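Local coordinates for glutathione S-transferase (Acinetobacter baumannii, PDB 4MP4), which probably conjugates glutathione to electrophilic substrates, as glutathione transferases do, at residues Q105-R109 / S110-A114; A140-K143 / L144-V147; W196-P199 / S200-K203. All coordinates share one frame; numbering follows the deposited sequence.

Contact 1 (Q105-R109 / S110-A114)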
ATOM      1  N   GLN A 105      -8.364   2.099   0.626  1.00 15.97           N
ATOM      2  CA  GLN A 105      -7.464   1.199   1.346  1.00 13.79           C
ATOM      3  C   GLN A 105      -5.970   1.590   1.231  1.00 16.57           C
ATOM      4  O   GLN A 105      -5.240   1.551   2.225  1.00 14.64           O
ATOM      5  CB  GLN A 105      -7.659  -0.234   0.852  1.00 14.01           C
ATOM      6  CG  GLN A 105      -6.897  -1.268   1.636  1.00 13.58           C
ATOM      7  CD  GLN A 105      -7.173  -2.676   1.143  1.00 18.19           C
ATOM      8  OE1 GLN A 105      -6.724  -3.068   0.066  1.00 19.35           O
ATOM      9  NE2 GLN A 105      -7.917  -3.442   1.924  1.00 21.45           N
ATOM     10  N   ALA A 106      -5.515   1.947   0.036  1.00 13.88           N
ATOM     11  CA  ALA A 106      -4.112   2.275  -0.128  1.00 13.72           C
ATOM     12  C   ALA A 106      -3.814   3.576   0.603  1.00 14.27           C
ATOM     13  O   ALA A 106      -2.789   3.732   1.285  1.00 20.81           O
ATOM     14  CB  ALA A 106      -3.739   2.359  -1.597  1.00 14.23           C
ATOM     15  N   TRP A 107      -4.765   4.485   0.495  1.00 20.49           N
ATOM     16  CA  TRP A 107      -4.676   5.804   1.079  1.00 15.86           C
ATOM     17  C   TRP A 107      -4.643   5.763   2.610  1.00 19.88           C
ATOM     18  O   TRP A 107      -3.796   6.413   3.239  1.00 20.30           O
ATOM     19  CB  TRP A 107      -5.845   6.634   0.559  1.00 16.02           C
ATOM     20  CG  TRP A 107      -5.966   7.935   1.211  1.00 19.62           C
ATOM     21  CD1 TRP A 107      -5.105   8.994   1.117  1.00 19.22           C
ATOM     22  CD2 TRP A 107      -7.024   8.347   2.080  1.00 14.32           C
ATOM     23  NE1 TRP A 107      -5.574  10.049   1.876  1.00 14.54           N
ATOM     24  CE2 TRP A 107      -6.740   9.671   2.473  1.00 19.77           C
ATOM     25  CE3 TRP A 107      -8.166   7.716   2.565  1.00 20.56           C
ATOM     26  CZ2 TRP A 107      -7.581  10.372   3.327  1.00 14.57           C
ATOM     27  CZ3 TRP A 107      -8.991   8.414   3.415  1.00 18.50           C
ATOM     28  CH2 TRP A 107      -8.692   9.730   3.789  1.00 18.81           C
ATOM     29  N   LEU A 108      -5.554   4.992   3.207  1.00 13.11           N
ATOM     30  CA  LEU A 108      -5.531   4.745   4.652  1.00 14.20           C
ATOM     31  C   LEU A 108      -4.211   4.144   5.122  1.00 15.33           C
ATOM     32  O   LEU A 108      -3.726   4.482   6.200  1.00 25.46           O
ATOM     33  CB  LEU A 108      -6.669   3.798   5.074  1.00 15.02           C
ATOM     34  CG  LEU A 108      -8.096   4.299   4.885  1.00 13.67           C
ATOM     35  CD1 LEU A 108      -9.098   3.171   5.102  1.00 13.11           C
ATOM     36  CD2 LEU A 108      -8.352   5.491   5.813  1.00 13.02           C
ATOM     37  N   ARG A 109      -3.643   3.232   4.335  1.00 19.40           N
ATOM     38  CA  ARG A 109      -2.386   2.566   4.708  1.00 16.59           C
ATOM     39  C   ARG A 109      -1.185   3.506   4.708  1.00 21.71           C
ATOM     40  O   ARG A 109      -0.353   3.435   5.606  1.00 28.72           O
ATOM     41  CB  ARG A 109      -2.089   1.384   3.780  1.00 16.92           C
ATOM     42  CG  ARG A 109      -0.683   0.781   3.940  1.00 12.04           C
ATOM     43  CD  ARG A 109      -0.589  -0.088   5.174  1.00 19.11           C
ATOM     44  NE  ARG A 109       0.774  -0.510   5.508  1.00 26.38           N
ATOM     45  CZ  ARG A 109       1.606   0.169   6.305  1.00 28.96           C
ATOM     46  NH1 ARG A 109       1.251   1.344   6.832  1.00 18.45           N
ATOM     47  NH2 ARG A 109       2.811  -0.320   6.562  1.00 30.09           N
ATOM     48  N   SER A 110      -1.114   4.395   3.719  1.00 12.42           N
ATOM     49  CA  SER A 110       0.098   5.160   3.447  1.00 16.77           C
ATOM     50  C   SER A 110       0.038   6.661   3.700  1.00 21.41           C
ATOM     51  O   SER A 110       1.066   7.279   3.984  1.00 22.62           O
ATOM     52  CB  SER A 110       0.538   4.938   2.004  1.00 24.22           C
ATOM     53  OG  SER A 110       1.032   3.619   1.859  1.00 37.56           O
ATOM     54  N   ASP A 111      -1.142   7.258   3.548  1.00 16.44           N
ATOM     55  CA  ASP A 111      -1.307   8.666   3.882  1.00 16.76           C
ATOM     56  C   ASP A 111      -1.738   8.785   5.347  1.00 25.93           C
ATOM     57  O   ASP A 111      -1.717   7.793   6.088  1.00 29.64           O
ATOM     58  CB  ASP A 111      -2.310   9.320   2.940  1.00 22.89           C
ATOM     59  CG  ASP A 111      -2.364  10.830   3.091  1.00 47.90           C
ATOM     60  OD1 ASP A 111      -1.428  11.410   3.692  1.00 58.28           O
ATOM     61  OD2 ASP A 111      -3.348  11.438   2.616  1.00 58.94           O
ATOM     62  N   LEU A 112      -2.111   9.993   5.763  1.00 22.20           N
ATOM     63  CA  LEU A 112      -2.584  10.260   7.119  1.00 18.21           C
ATOM     64  C   LEU A 112      -1.506   9.926   8.136  1.00 17.41           C
ATOM     65  O   LEU A 112      -1.809   9.546   9.251  1.00 27.29           O
ATOM     66  CB  LEU A 112      -3.884   9.492   7.407  1.00 12.84           C
ATOM     67  CG  LEU A 112      -4.998   9.736   6.385  1.00 16.85           C
ATOM     68  CD1 LEU A 112      -6.280   8.964   6.737  1.00 13.26           C
ATOM     69  CD2 LEU A 112      -5.290  11.215   6.292  1.00 13.73           C
ATOM     70  N   VAL A 113      -0.248  10.063   7.731  1.00 24.48           N
ATOM     71  CA  VAL A 113       0.897   9.714   8.574  1.00 21.54           C
ATOM     72  C   VAL A 113       0.845  10.378   9.952  1.00 18.52           C
ATOM     73  O   VAL A 113       1.090   9.725  10.972  1.00 19.17           O
ATOM     74  CB  VAL A 113       2.259  10.069   7.874  1.00 34.83           C
ATOM     75  CG1 VAL A 113       3.455   9.633   8.719  1.00 12.74           C
ATOM     76  CG2 VAL A 113       2.347   9.432   6.499  1.00 28.29           C
ATOM     77  N   ALA A 114       0.530  11.667   9.993  1.00 13.06           N
ATOM     78  CA  ALA A 114       0.490  12.365  11.276  1.00 22.74           C
ATOM     79  C   ALA A 114      -0.551  11.754  12.223  1.00 26.32           C
ATOM     80  O   ALA A 114      -0.298  11.578  13.427  1.00 23.80           O
ATOM     81  CB  ALA A 114       0.243  13.842  11.073  1.00 20.79           C
TER
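The carbonyl oxygen of W107 receives two backbone N-H groups where the helix 95-110 runs out: D111 N at 2.8 Å, and S110 N more weakly at 3.4 Å from W107 O. S110 N also bonds to the carbonyl of A106. D111 then leaves helical geometry, and L112, with positive phi, stands at the N-cap of the helix 113-118. The break illustrates how the helical C-terminal domain of a glutathione transferase can turn from one helix into another within two residues. The W107 indole spans it, its CG anti to the backbone N (chi1 172°), which sets the ring with its edge to D111 and one face under L112. L112 CD1 sits over that face, 4.1 Å from the centroid of the six-membered ring, in a CH-pi contact, and L112 CD2 lies 3.8 Å from W107 CZ2. The L108 side chain lies beside that of L112, pointing the same way. At the indole edge NE1 points to the D111 carboxylate, whose plane is turned 62° from the ring; that bond is doubtful because D111 OD2 is modelled too close to K143 NZ, with which it forms a salt bridge of uncertain detail. S110 OG meets S110 OG of the second subunit in a weak hydrogen bond.

Contact 2 (A140-K143 / L144-V147)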
ATOM      1  N   ALA A 140      -4.502  15.945   8.713  1.00 22.99           N
ATOM      2  CA  ALA A 140      -4.833  14.583   8.287  1.00 24.06           C
ATOM      3  C   ALA A 140      -6.264  14.240   8.706  1.00 28.67           C
ATOM      4  O   ALA A 140      -7.016  13.655   7.933  1.00 28.93           O
ATOM      5  CB  ALA A 140      -3.853  13.579   8.859  1.00 20.64           C
ATOM      6  N   ALA A 141      -6.634  14.631   9.925  1.00 25.88           N
ATOM      7  CA  ALA A 141      -7.962  14.339  10.452  1.00 24.53           C
ATOM      8  C   ALA A 141      -9.037  14.971   9.587  1.00 25.93           C
ATOM      9  O   ALA A 141     -10.031  14.326   9.269  1.00 29.60           O
ATOM     10  CB  ALA A 141      -8.099  14.800  11.899  1.00 27.78           C
ATOM     11  N   GLU A 142      -8.823  16.222   9.192  1.00 21.39           N
ATOM     12  CA  GLU A 142      -9.772  16.929   8.331  1.00 30.07           C
ATOM     13  C   GLU A 142      -9.875  16.303   6.944  1.00 32.29           C
ATOM     14  O   GLU A 142     -10.962  16.221   6.355  1.00 26.54           O
ATOM     15  CB  GLU A 142      -9.391  18.411   8.206  1.00 28.26           C
ATOM     16  CG  GLU A 142      -9.882  19.257   9.361  1.00 37.21           C
ATOM     17  CD  GLU A 142     -11.405  19.272   9.463  1.00 46.51           C
ATOM     18  OE1 GLU A 142     -12.088  19.064   8.426  1.00 55.48           O
ATOM     19  OE2 GLU A 142     -11.919  19.489  10.581  1.00 41.00           O
ATOM     20  N   LYS A 143      -8.727  15.874   6.427  1.00 29.71           N
ATOM     21  CA  LYS A 143      -8.672  15.212   5.141  1.00 20.79           C
ATOM     22  C   LYS A 143      -9.434  13.888   5.200  1.00 33.52           C
ATOM     23  O   LYS A 143     -10.144  13.532   4.269  1.00 31.36           O
ATOM     24  CB  LYS A 143      -7.221  15.010   4.738  1.00 21.01           C
ATOM     25  CG  LYS A 143      -7.033  14.706   3.286  1.00 44.84           C
ATOM     26  CD  LYS A 143      -5.555  14.727   2.966  1.00 55.45           C
ATOM     27  CE  LYS A 143      -5.246  13.941   1.701  1.00 55.75           C
ATOM     28  NZ  LYS A 143      -3.873  13.373   1.778  1.00 47.90           N
ATOM     29  N   LEU A 144      -9.296  13.181   6.316  1.00 18.96           N
ATOM     30  CA  LEU A 144     -10.049  11.970   6.583  1.00 18.56           C
ATOM     31  C   LEU A 144     -11.547  12.255   6.631  1.00 24.33           C
ATOM     32  O   LEU A 144     -12.341  11.529   6.030  1.00 27.58           O
ATOM     33  CB  LEU A 144      -9.592  11.333   7.916  1.00 17.92           C
ATOM     34  CG  LEU A 144     -10.392  10.123   8.422  1.00 18.77           C
ATOM     35  CD1 LEU A 144     -10.259   8.940   7.452  1.00 17.32           C
ATOM     36  CD2 LEU A 144      -9.993   9.698   9.834  1.00 17.78           C
ATOM     37  N   PHE A 145     -11.935  13.300   7.355  1.00 19.26           N
ATOM     38  CA  PHE A 145     -13.347  13.658   7.463  1.00 27.86           C
ATOM     39  C   PHE A 145     -13.902  14.041   6.091  1.00 31.53           C
ATOM     40  O   PHE A 145     -15.029  13.685   5.741  1.00 35.00           O
ATOM     41  CB  PHE A 145     -13.564  14.837   8.416  1.00 24.05           C
ATOM     42  CG  PHE A 145     -13.151  14.574   9.839  1.00 27.33           C
ATOM     43  CD1 PHE A 145     -13.169  13.293  10.363  1.00 22.35           C
ATOM     44  CD2 PHE A 145     -12.759  15.634  10.664  1.00 30.36           C
ATOM     45  CE1 PHE A 145     -12.788  13.062  11.679  1.00 24.98           C
ATOM     46  CE2 PHE A 145     -12.381  15.416  11.972  1.00 22.29           C
ATOM     47  CZ  PHE A 145     -12.399  14.131  12.486  1.00 27.54           C
ATOM     48  N   PHE A 146     -13.117  14.797   5.331  1.00 31.68           N
ATOM     49  CA  PHE A 146     -13.545  15.236   4.010  1.00 28.79           C
ATOM     50  C   PHE A 146     -13.875  14.036   3.132  1.00 25.20           C
ATOM     51  O   PHE A 146     -14.987  13.920   2.619  1.00 33.58           O
ATOM     52  CB  PHE A 146     -12.476  16.114   3.347  1.00 30.65           C
ATOM     53  CG  PHE A 146     -12.804  16.493   1.925  1.00 36.64           C
ATOM     54  CD1 PHE A 146     -13.574  17.619   1.651  1.00 39.05           C
ATOM     55  CD2 PHE A 146     -12.347  15.720   0.860  1.00 33.82           C
ATOM     56  CE1 PHE A 146     -13.878  17.962   0.342  1.00 37.62           C
ATOM     57  CE2 PHE A 146     -12.646  16.058  -0.455  1.00 25.25           C
ATOM     58  CZ  PHE A 146     -13.411  17.179  -0.711  1.00 40.16           C
ATOM     59  N   VAL A 147     -12.911  13.132   3.000  1.00 22.12           N
ATOM     60  CA  VAL A 147     -13.054  11.924   2.188  1.00 24.09           C
ATOM     61  C   VAL A 147     -14.184  10.995   2.639  1.00 26.26           C
ATOM     62  O   VAL A 147     -14.961  10.513   1.823  1.00 31.17           O
ATOM     63  CB  VAL A 147     -11.721  11.145   2.125  1.00 26.86           C
ATOM     64  CG1 VAL A 147     -11.885   9.841   1.327  1.00 25.15           C
ATOM     65  CG2 VAL A 147     -10.624  12.024   1.518  1.00 20.24           C
TER
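K143, F145 and L144 bury more surface here than their neighbours. For F145 it is the ring that matters. With CG beside its own backbone N (chi1 -62°), the phenyl lies back along the preceding turn, and one face comes down on the carbonyl oxygen of A141, which stands 3.2 Å above the ring plane, displaced toward the rim. The same A141 O takes the F145 N-H at 2.9 Å, so a single oxygen meets both the amide and the ring of one residue. A141 CB adds a looser apolar touch to F145 CE2 at 4.3 Å. E142 comes to the ring edge; its chain bends at chi2 and brings OE2 into the plane of the phenyl, 3.9 Å from F145 CD2, with the carboxylate turned 86° to the ring. An acid oxygen facing the rim rather than the face would meet the slightly positive ring hydrogens.

K143 contributes largely through its main chain: K143 O receives V147 N at 3.1 Å in a nearly straight bond, and V147 CG2 closes on K143 O at 3.2 Å. The extended K143 side chain leads away toward D111. L144 CB lies 3.3 Å from A141 O, while the rest of its side chain touches W107 of helix 95-110 and L170, M173 and L174 of helix 165-178. The successive i to i+4 bonds, L144 N to A140 O through V147 N to K143 O, are the ladder of a regular alpha-helix, here one member of the C-terminal helical bundle of the glutathione transferase fold.

Contact 3 (W196-P199 / S200-K203)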
ATOM      1  N   TRP A 196     -18.245  -0.927  14.094  1.00 21.33           N
ATOM      2  CA  TRP A 196     -17.579  -1.594  15.211  1.00 21.50           C
ATOM      3  C   TRP A 196     -18.418  -2.749  15.770  1.00 20.21           C
ATOM      4  O   TRP A 196     -17.885  -3.651  16.413  1.00 20.08           O
ATOM      5  CB  TRP A 196     -17.260  -0.569  16.317  1.00 11.99           C
ATOM      6  CG  TRP A 196     -15.922  -0.751  16.946  1.00 23.14           C
ATOM      7  CD1 TRP A 196     -15.659  -0.995  18.267  1.00 19.94           C
ATOM      8  CD2 TRP A 196     -14.648  -0.714  16.282  1.00 17.12           C
ATOM      9  NE1 TRP A 196     -14.299  -1.111  18.465  1.00 22.94           N
ATOM     10  CE2 TRP A 196     -13.652  -0.938  17.257  1.00 15.97           C
ATOM     11  CE3 TRP A 196     -14.247  -0.515  14.950  1.00 16.54           C
ATOM     12  CZ2 TRP A 196     -12.289  -0.965  16.957  1.00 12.98           C
ATOM     13  CZ3 TRP A 196     -12.879  -0.539  14.649  1.00 15.57           C
ATOM     14  CH2 TRP A 196     -11.925  -0.774  15.644  1.00  8.80           C
ATOM     15  N   GLN A 197     -19.727  -2.712  15.521  1.00 21.35           N
ATOM     16  CA  GLN A 197     -20.650  -3.719  16.051  1.00 24.30           C
ATOM     17  C   GLN A 197     -20.816  -4.876  15.088  1.00 21.77           C
ATOM     18  O   GLN A 197     -21.517  -5.831  15.379  1.00 28.57           O
ATOM     19  CB  GLN A 197     -22.022  -3.102  16.361  1.00 26.67           C
ATOM     20  CG  GLN A 197     -21.983  -2.068  17.467  1.00 38.62           C
ATOM     21  CD  GLN A 197     -21.613  -2.667  18.818  1.00 54.12           C
ATOM     22  OE1 GLN A 197     -22.020  -3.792  19.147  1.00 59.98           O
ATOM     23  NE2 GLN A 197     -20.843  -1.916  19.613  1.00 51.87           N
ATOM     24  N   ARG A 198     -20.176  -4.775  13.930  1.00 25.74           N
ATOM     25  CA  ARG A 198     -20.081  -5.897  13.007  1.00 27.69           C
ATOM     26  C   ARG A 198     -19.503  -7.081  13.794  1.00 27.00           C
ATOM     27  O   ARG A 198     -18.538  -6.908  14.533  1.00 29.58           O
ATOM     28  CB  ARG A 198     -19.167  -5.507  11.842  1.00 29.28           C
ATOM     29  CG  ARG A 198     -19.040  -6.522  10.731  1.00 29.02           C
ATOM     30  CD  ARG A 198     -19.967  -6.184   9.586  1.00 26.09           C
ATOM     31  NE  ARG A 198     -19.846  -7.165   8.517  1.00 36.49           N
ATOM     32  CZ  ARG A 198     -20.737  -7.324   7.543  1.00 34.99           C
ATOM     33  NH1 ARG A 198     -21.818  -6.555   7.496  1.00 24.98           N
ATOM     34  NH2 ARG A 198     -20.539  -8.250   6.614  1.00 29.91           N
ATOM     35  N   PRO A 199     -20.127  -8.267  13.679  1.00 20.41           N
ATOM     36  CA  PRO A 199     -19.718  -9.464  14.422  1.00 26.27           C
ATOM     37  C   PRO A 199     -18.249  -9.863  14.258  1.00 25.96           C
ATOM     38  O   PRO A 199     -17.626 -10.246  15.254  1.00 25.20           O
ATOM     39  CB  PRO A 199     -20.649 -10.560  13.865  1.00 16.49           C
ATOM     40  CG  PRO A 199     -21.872  -9.822  13.489  1.00 16.45           C
ATOM     41  CD  PRO A 199     -21.406  -8.480  12.975  1.00 26.39           C
ATOM     42  N   SER A 200     -17.715  -9.791  13.041  1.00 14.64           N
ATOM     43  CA  SER A 200     -16.323 -10.143  12.802  1.00 14.58           C
ATOM     44  C   SER A 200     -15.406  -9.237  13.613  1.00 25.85           C
ATOM     45  O   SER A 200     -14.358  -9.667  14.104  1.00 20.99           O
ATOM     46  CB  SER A 200     -15.990  -9.988  11.318  1.00 16.73           C
ATOM     47  OG  SER A 200     -16.290  -8.673  10.888  1.00 14.73           O
ATOM     48  N   VAL A 201     -15.808  -7.978  13.746  1.00 13.16           N
ATOM     49  CA  VAL A 201     -15.034  -6.999  14.480  1.00 20.95           C
ATOM     50  C   VAL A 201     -15.186  -7.303  15.967  1.00 17.95           C
ATOM     51  O   VAL A 201     -14.221  -7.369  16.720  1.00 17.68           O
ATOM     52  CB  VAL A 201     -15.487  -5.548  14.131  1.00 11.97           C
ATOM     53  CG1 VAL A 201     -14.803  -4.518  15.055  1.00 11.78           C
ATOM     54  CG2 VAL A 201     -15.188  -5.239  12.668  1.00 11.57           C
ATOM     55  N   GLN A 202     -16.419  -7.516  16.373  1.00 17.99           N
ATOM     56  CA  GLN A 202     -16.732  -7.883  17.742  1.00 20.40           C
ATOM     57  C   GLN A 202     -15.908  -9.113  18.154  1.00 14.83           C
ATOM     58  O   GLN A 202     -15.436  -9.201  19.281  1.00 21.97           O
ATOM     59  CB  GLN A 202     -18.238  -8.128  17.828  1.00 18.92           C
ATOM     60  CG  GLN A 202     -18.955  -7.646  19.086  1.00 33.77           C
ATOM     61  CD  GLN A 202     -18.649  -6.217  19.502  1.00 28.34           C
ATOM     62  OE1 GLN A 202     -18.440  -5.963  20.683  1.00 37.16           O
ATOM     63  NE2 GLN A 202     -18.636  -5.284  18.553  1.00 20.79           N
ATOM     64  N   LYS A 203     -15.687 -10.040  17.224  1.00 18.96           N
ATOM     65  CA  LYS A 203     -14.907 -11.253  17.533  1.00 18.38           C
ATOM     66  C   LYS A 203     -13.423 -10.953  17.780  1.00 17.92           C
ATOM     67  O   LYS A 203     -12.801 -11.585  18.632  1.00 16.23           O
ATOM     68  CB  LYS A 203     -15.094 -12.344  16.462  1.00 20.66           C
ATOM     69  CG  LYS A 203     -16.357 -13.184  16.671  1.00 37.22           C
ATOM     70  CD  LYS A 203     -16.785 -13.997  15.435  1.00 46.64           C
ATOM     71  CE  LYS A 203     -16.016 -15.309  15.288  1.00 58.45           C
ATOM     72  NZ  LYS A 203     -16.160 -16.253  16.452  1.00 62.22           N
TER
HETATM   73  O   HOH W   1     -18.126  -2.834  21.144  1.00 27.70           O
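W196 and V201 meet across a helix start in the C-terminal domain of the glutathione transferase fold: R198 is the N-cap of helix 199-215, with P199 as its first residue, and R198 O accepts Q202 N at 2.9 Å and V201 N weakly. P199 O takes the next amide, that of K203.

Q202 can be followed outward from this first turn. Its CB rests on the carbonyl oxygens behind it, 3.4 Å from P199 O, with R198 O almost as near. The chain then bends at chi2 (49°) and carries the amide back over the loop, where CD comes near W196 O and NE2 approaches that oxygen closely, though the angle is too poor for a hydrogen bond. At the tip the amide lies beside that of Q197, the two planes only 23° apart and the side chains pointing the same way. A water spans them, donating to Q202 OE1 at 3.2 Å and accepting a weak bond from Q197 NE2. A crystal neighbour also touches Q202, so this pose may partly reflect lattice contacts.

On the inner side the polar groups turn to the N-terminal domain: R198 forms a salt bridge with E30, and S200 OG bonds to the same carboxylate, while the R198 aliphatic CG passes 3.5 Å from S200 OG. V201, packed on F22, splits its two methyls, CG2 toward R198 CB and CG1 toward the indole. V201 CG1 stands 4.0 Å above the plane of the W196 ring, displaced toward the rim and 4.2 Å from the centroid of the six-membered ring.

In the fold
Read from the N terminus, the three contacts come in series, none nesting or crossing; each joins adjoining segments, so none closes a long loop. Contact 1 marks the passage from helix 95-110 to helix 113-118, and contact 2 is a length of helix 135-151 that packs against this passage: their centres are 11 Å apart, and W107 and L112 of the first meet V147 and A140 of the second. Contact 3, the turn from helix 186-196 into helix 199-215, lies some 23 Å from contact 1, centre to centre, on the opposite side of the chain's centre. There it ties the helical domain to helix 19-30 of the thioredoxin-like domain.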